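Local coordinates for cyclic UMP-AMP synthase (Rhodothermus marinus SG0.5JP17-172, PDB 6E0K), which synthesises the cyclic dinucleotide 3',3'-cUAMP from UTP and ATP, a second messenger that triggers abortive infection in the CBASS defence against bacteriophage, at residues 238-241 and 242-245; 272-275 and 276-279. All blocks are in the same frame, centred on the assembly; numbering follows the deposited sequence.

Two successive helices, 231-244 and 269-285, each contribute one local contact, and the centres of the two lie about 10 Å apart. Contact 1 lies toward the C-terminal end of the first helix, while contact 2 covers two turns inside the second. They meet directly: R273 NH1 reaches L242 O at 3.1 Å in a weak hydrogen bond, R273 NH2 reaches A245 O at 3.1 Å, and I239 CD1 packs on L276 CD2 at 3.7 Å. Contact 2 is the nearer to the nucleotide site, the side chain of F275 being about 8 Å from that of the ATP-binding K194, against about 12 Å for I239 of contact 1.

Contact 1. Residues 238-241 and 242-245; sequences VINW and LKRA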
loop_
_atom_site.group_PDB
_atom_site.type_symbol
_atom_site.label_atom_id
_atom_site.label_comp_id
_atom_site.label_asym_id
_atom_site.label_seq_id
_atom_site.Cartn_x
_atom_site.Cartn_y
_atom_site.Cartn_z
ATOM N N VAL A 238 8.634 -6.987 -18.696
ATOM C CA VAL A 238 7.449 -6.724 -17.885
ATOM C C VAL A 238 6.365 -6.064 -18.729
ATOM O O VAL A 238 5.205 -6.499 -18.731
ATOM C CB VAL A 238 7.816 -5.859 -16.660
ATOM C CG1 VAL A 238 6.570 -5.286 -16.020
ATOM C CG2 VAL A 238 8.634 -6.682 -15.647
ATOM N N ILE A 239 6.725 -4.995 -19.453
ATOM C CA ILE A 239 5.717 -4.234 -20.185
ATOM C C ILE A 239 5.144 -5.068 -21.322
ATOM O O ILE A 239 3.936 -5.041 -21.577
ATOM C CB ILE A 239 6.295 -2.902 -20.704
ATOM C CG1 ILE A 239 6.624 -1.960 -19.535
ATOM C CG2 ILE A 239 5.326 -2.252 -21.718
ATOM C CD1 ILE A 239 5.402 -1.534 -18.692
ATOM N N ASN A 240 5.988 -5.839 -22.004
ATOM C CA ASN A 240 5.479 -6.662 -23.096
ATOM C C ASN A 240 4.560 -7.771 -22.599
ATOM O O ASN A 240 3.583 -8.104 -23.280
ATOM C CB ASN A 240 6.633 -7.231 -23.908
ATOM C CG ASN A 240 7.197 -6.207 -24.870
ATOM O OD1 ASN A 240 6.451 -5.396 -25.426
ATOM N ND2 ASN A 240 8.505 -6.225 -25.064
ATOM N N TRP A 241 4.841 -8.350 -21.432
ATOM C CA TRP A 241 3.923 -9.351 -20.897
ATOM C C TRP A 241 2.586 -8.723 -20.517
ATOM O O TRP A 241 1.524 -9.286 -20.810
ATOM C CB TRP A 241 4.544 -10.068 -19.696
ATOM C CG TRP A 241 3.664 -11.168 -19.180
ATOM C CD1 TRP A 241 3.650 -12.469 -19.601
ATOM C CD2 TRP A 241 2.653 -11.067 -18.167
ATOM N NE1 TRP A 241 2.699 -13.183 -18.912
ATOM C CE2 TRP A 241 2.065 -12.343 -18.036
ATOM C CE3 TRP A 241 2.184 -10.022 -17.360
ATOM C CZ2 TRP A 241 1.046 -12.604 -17.123
ATOM C CZ3 TRP A 241 1.163 -10.279 -16.459
ATOM C CH2 TRP A 241 0.604 -11.561 -16.347
ATOM N N LEU A 242 2.612 -7.558 -19.863
ATOM C CA LEU A 242 1.369 -6.892 -19.478
ATOM C C LEU A 242 0.523 -6.524 -20.697
ATOM O O LEU A 242 -0.712 -6.613 -20.657
ATOM C CB LEU A 242 1.686 -5.646 -18.643
ATOM C CG LEU A 242 2.114 -5.929 -17.196
ATOM C CD1 LEU A 242 2.733 -4.692 -16.569
ATOM C CD2 LEU A 242 0.926 -6.414 -16.359
ATOM N N LYS A 243 1.170 -6.119 -21.796
ATOM C CA LYS A 243 0.434 -5.743 -23.003
ATOM C C LYS A 243 -0.336 -6.916 -23.584
ATOM O O LYS A 243 -1.377 -6.718 -24.231
ATOM C CB LYS A 243 1.407 -5.171 -24.041
ATOM C CG LYS A 243 1.756 -3.719 -23.792
ATOM C CD LYS A 243 3.045 -3.306 -24.490
ATOM C CE LYS A 243 2.954 -3.385 -25.988
ATOM N NZ LYS A 243 4.240 -2.893 -26.582
ATOM N N ARG A 244 0.158 -8.134 -23.375
ATOM C CA ARG A 244 -0.453 -9.347 -23.910
ATOM C C ARG A 244 -1.316 -10.084 -22.895
ATOM O O ARG A 244 -1.932 -11.094 -23.252
ATOM C CB ARG A 244 0.643 -10.281 -24.435
ATOM C CG ARG A 244 1.434 -9.683 -25.589
ATOM C CD ARG A 244 2.776 -10.359 -25.803
ATOM N NE ARG A 244 3.431 -9.868 -27.017
ATOM C CZ ARG A 244 4.010 -8.675 -27.137
ATOM N NH1 ARG A 244 4.024 -7.818 -26.115
ATOM N NH2 ARG A 244 4.571 -8.328 -28.289
ATOM N N ALA A 245 -1.388 -9.605 -21.658
ATOM C CA ALA A 245 -2.044 -10.342 -20.591
ATOM C C ALA A 245 -3.535 -10.032 -20.539
ATOM O O ALA A 245 -4.003 -8.997 -21.023
ATOM C CB ALA A 245 -1.406 -10.018 -19.241
#
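Toward its C-terminal end, helix 231-244 shows how side chains four residues apart can reinforce the backbone, W241 packing on A245 and R244 bonding to N240. Regular backbone bonds run as far as K243 N to I239 O (3.0 Å). At the next position the bond from R244 N to N240 O is weak, and the arginine side chain serves the same carbonyl: R244 NH1 donates to N240 O at 2.9 Å, with the oxygen in the guanidinium plane, at its edge. The angle at the hydrogen is 151°. The C=O...N angle of 113° shows a sharply bent approach to that oxygen. A weak bond from NH1 to N240 OD1 adds to the grip.

W241 CG stands anti to the backbone N (chi1 -176°), which carries the indole along the helix toward its C-terminus; A245 CB rests 3.9 Å from the centroid of its six-membered ring, over the face. L242 CD2 approaches W241 CZ3 at 3.9 Å. K243 NZ forms its salt bridge with D280 of helix 269-285. A cationic group at a helix C-terminus should interact favourably with the helix dipole, and R244 probably gains from it, its NH1 giving N240 O a stronger donor than R244 N, whose bond is weak.

Contact 2. Residues 272-275 and 276-279; sequences ARRF and LRYM
The F275 ring receives M279 on one face: M279 CG sits 3.8 Å from the ring centroid, a CH-pi contact displaced toward the rim, where CZ is the closest ring atom together with CE1. M279 SD follows obliquely, 4.6 Å from the centroid, and completes a Met-aromatic contact. The bend of the methionine chain at chi2 (-61°) carries the sulfur outward, past the CE1 and CZ rim, and CE follows it to F275 CE1. On the same side of the ring plane, but by the CD2 rim, L276 CD2 comes to F275 CD2 at 3.9 Å.

The Y278 ring takes R274 O at its edge, in plane, with CD1 3.2 Å from that oxygen. R274 runs alongside the tyrosine, so that its CG meets Y278 CE1 at 3.6 Å while the guanidinium plane stands 80° from the ring. R277, bent at chi3, folds its guanidinium back over the preceding turn, with R274 CA and R273 O beneath one face; NH2 lies 3.6 Å from R274 CB.

Four backbone bonds, from L276 N to A272 O through M279 N to F275 O, hold the turns in register, each 3.0 to 3.1 Å from N to O. R274 O thus accepts the amide of Y278 while also lying against its ring edge.

In the fold, this part of helix 269-285 sits between three others. F275 packs on F193 of helix 186-202 and on L215 and L218 of helix 212-220, M279 also meets F193, and L276 lies against L242 of helix 231-244. Two of the arginines also reach beyond the helix: R274 forms a salt bridge with D208, and R273 turns its guanidinium toward the chain following helix 231-244.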
loop_
_atom_site.group_PDB
_atom_site.type_symbol
_atom_site.label_atom_id
_atom_site.label_comp_id
_atom_site.label_asym_id
_atom_site.label_seq_id
_atom_site.Cartn_x
_atom_site.Cartn_y
_atom_site.Cartn_z
ATOM N N ALA A 272 -4.796 1.068 -16.616
ATOM C CA ALA A 272 -3.596 0.243 -16.719
ATOM C C ALA A 272 -3.055 0.232 -18.145
ATOM O O ALA A 272 -1.844 0.335 -18.356
ATOM C CB ALA A 272 -3.888 -1.182 -16.244
ATOM N N ARG A 273 -3.940 0.092 -19.141
ATOM C CA ARG A 273 -3.492 0.133 -20.534
ATOM C C ARG A 273 -2.874 1.480 -20.881
ATOM O O ARG A 273 -1.930 1.557 -21.678
ATOM C CB ARG A 273 -4.665 -0.164 -21.466
ATOM C CG ARG A 273 -5.289 -1.509 -21.230
ATOM C CD ARG A 273 -4.413 -2.589 -21.768
ATOM N NE ARG A 273 -5.101 -3.877 -21.768
ATOM C CZ ARG A 273 -4.470 -5.042 -21.737
ATOM N NH1 ARG A 273 -3.139 -5.066 -21.694
ATOM N NH2 ARG A 273 -5.165 -6.172 -21.731
ATOM N N ARG A 274 -3.413 2.562 -20.319
ATOM C CA ARG A 274 -2.818 3.872 -20.555
ATOM C C ARG A 274 -1.392 3.925 -20.016
ATOM O O ARG A 274 -0.478 4.433 -20.678
ATOM C CB ARG A 274 -3.676 4.967 -19.919
ATOM C CG ARG A 274 -3.098 6.377 -20.125
ATOM C CD ARG A 274 -3.976 7.463 -19.528
ATOM N NE ARG A 274 -3.977 7.424 -18.075
ATOM C CZ ARG A 274 -4.474 8.376 -17.294
ATOM N NH1 ARG A 274 -5.012 9.474 -17.824
ATOM N NH2 ARG A 274 -4.417 8.229 -15.975
ATOM N N PHE A 275 -1.185 3.420 -18.798
ATOM C CA PHE A 275 0.169 3.374 -18.252
ATOM C C PHE A 275 1.104 2.615 -19.186
ATOM O O PHE A 275 2.234 3.048 -19.430
ATOM C CB PHE A 275 0.139 2.744 -16.854
ATOM C CG PHE A 275 1.483 2.258 -16.369
ATOM C CD1 PHE A 275 2.448 3.154 -15.937
ATOM C CD2 PHE A 275 1.779 0.905 -16.349
ATOM C CE1 PHE A 275 3.684 2.717 -15.493
ATOM C CE2 PHE A 275 3.026 0.456 -15.894
ATOM C CZ PHE A 275 3.981 1.374 -15.474
ATOM N N LEU A 276 0.639 1.496 -19.745
ATOM C CA LEU A 276 1.494 0.726 -20.644
ATOM C C LEU A 276 1.823 1.514 -21.907
ATOM O O LEU A 276 2.960 1.453 -22.396
ATOM C CB LEU A 276 0.831 -0.599 -21.011
ATOM C CG LEU A 276 0.507 -1.517 -19.829
ATOM C CD1 LEU A 276 -0.226 -2.749 -20.356
ATOM C CD2 LEU A 276 1.757 -1.925 -19.043
ATOM N N ARG A 277 0.849 2.259 -22.442
ATOM C CA ARG A 277 1.116 3.120 -23.596
ATOM C C ARG A 277 2.171 4.174 -23.273
ATOM O O ARG A 277 3.053 4.453 -24.097
ATOM C CB ARG A 277 -0.173 3.794 -24.084
ATOM C CG ARG A 277 -1.110 2.876 -24.832
ATOM C CD ARG A 277 -2.220 3.651 -25.539
ATOM N NE ARG A 277 -3.090 4.402 -24.634
ATOM C CZ ARG A 277 -4.175 3.907 -24.047
ATOM N NH1 ARG A 277 -4.517 2.635 -24.224
ATOM N NH2 ARG A 277 -4.916 4.688 -23.270
ATOM N N TYR A 278 2.114 4.761 -22.071
ATOM C CA TYR A 278 3.092 5.786 -21.733
ATOM C C TYR A 278 4.482 5.178 -21.549
ATOM O O TYR A 278 5.488 5.788 -21.928
ATOM C CB TYR A 278 2.649 6.560 -20.478
ATOM C CG TYR A 278 1.702 7.716 -20.770
ATOM C CD1 TYR A 278 0.365 7.487 -21.079
ATOM C CD2 TYR A 278 2.152 9.031 -20.732
ATOM C CE1 TYR A 278 -0.503 8.545 -21.333
ATOM C CE2 TYR A 278 1.299 10.086 -20.991
ATOM C CZ TYR A 278 -0.021 9.842 -21.296
ATOM O OH TYR A 278 -0.889 10.893 -21.561
ATOM N N MET A 279 4.560 3.959 -21.007
ATOM C CA MET A 279 5.857 3.297 -20.897
ATOM C C MET A 279 6.416 2.946 -22.267
ATOM O O MET A 279 7.615 3.112 -22.508
ATOM C CB MET A 279 5.734 2.042 -20.035
ATOM C CG MET A 279 5.434 2.346 -18.573
ATOM S SD MET A 279 6.703 3.351 -17.718
ATOM C CE MET A 279 5.895 4.950 -17.669
#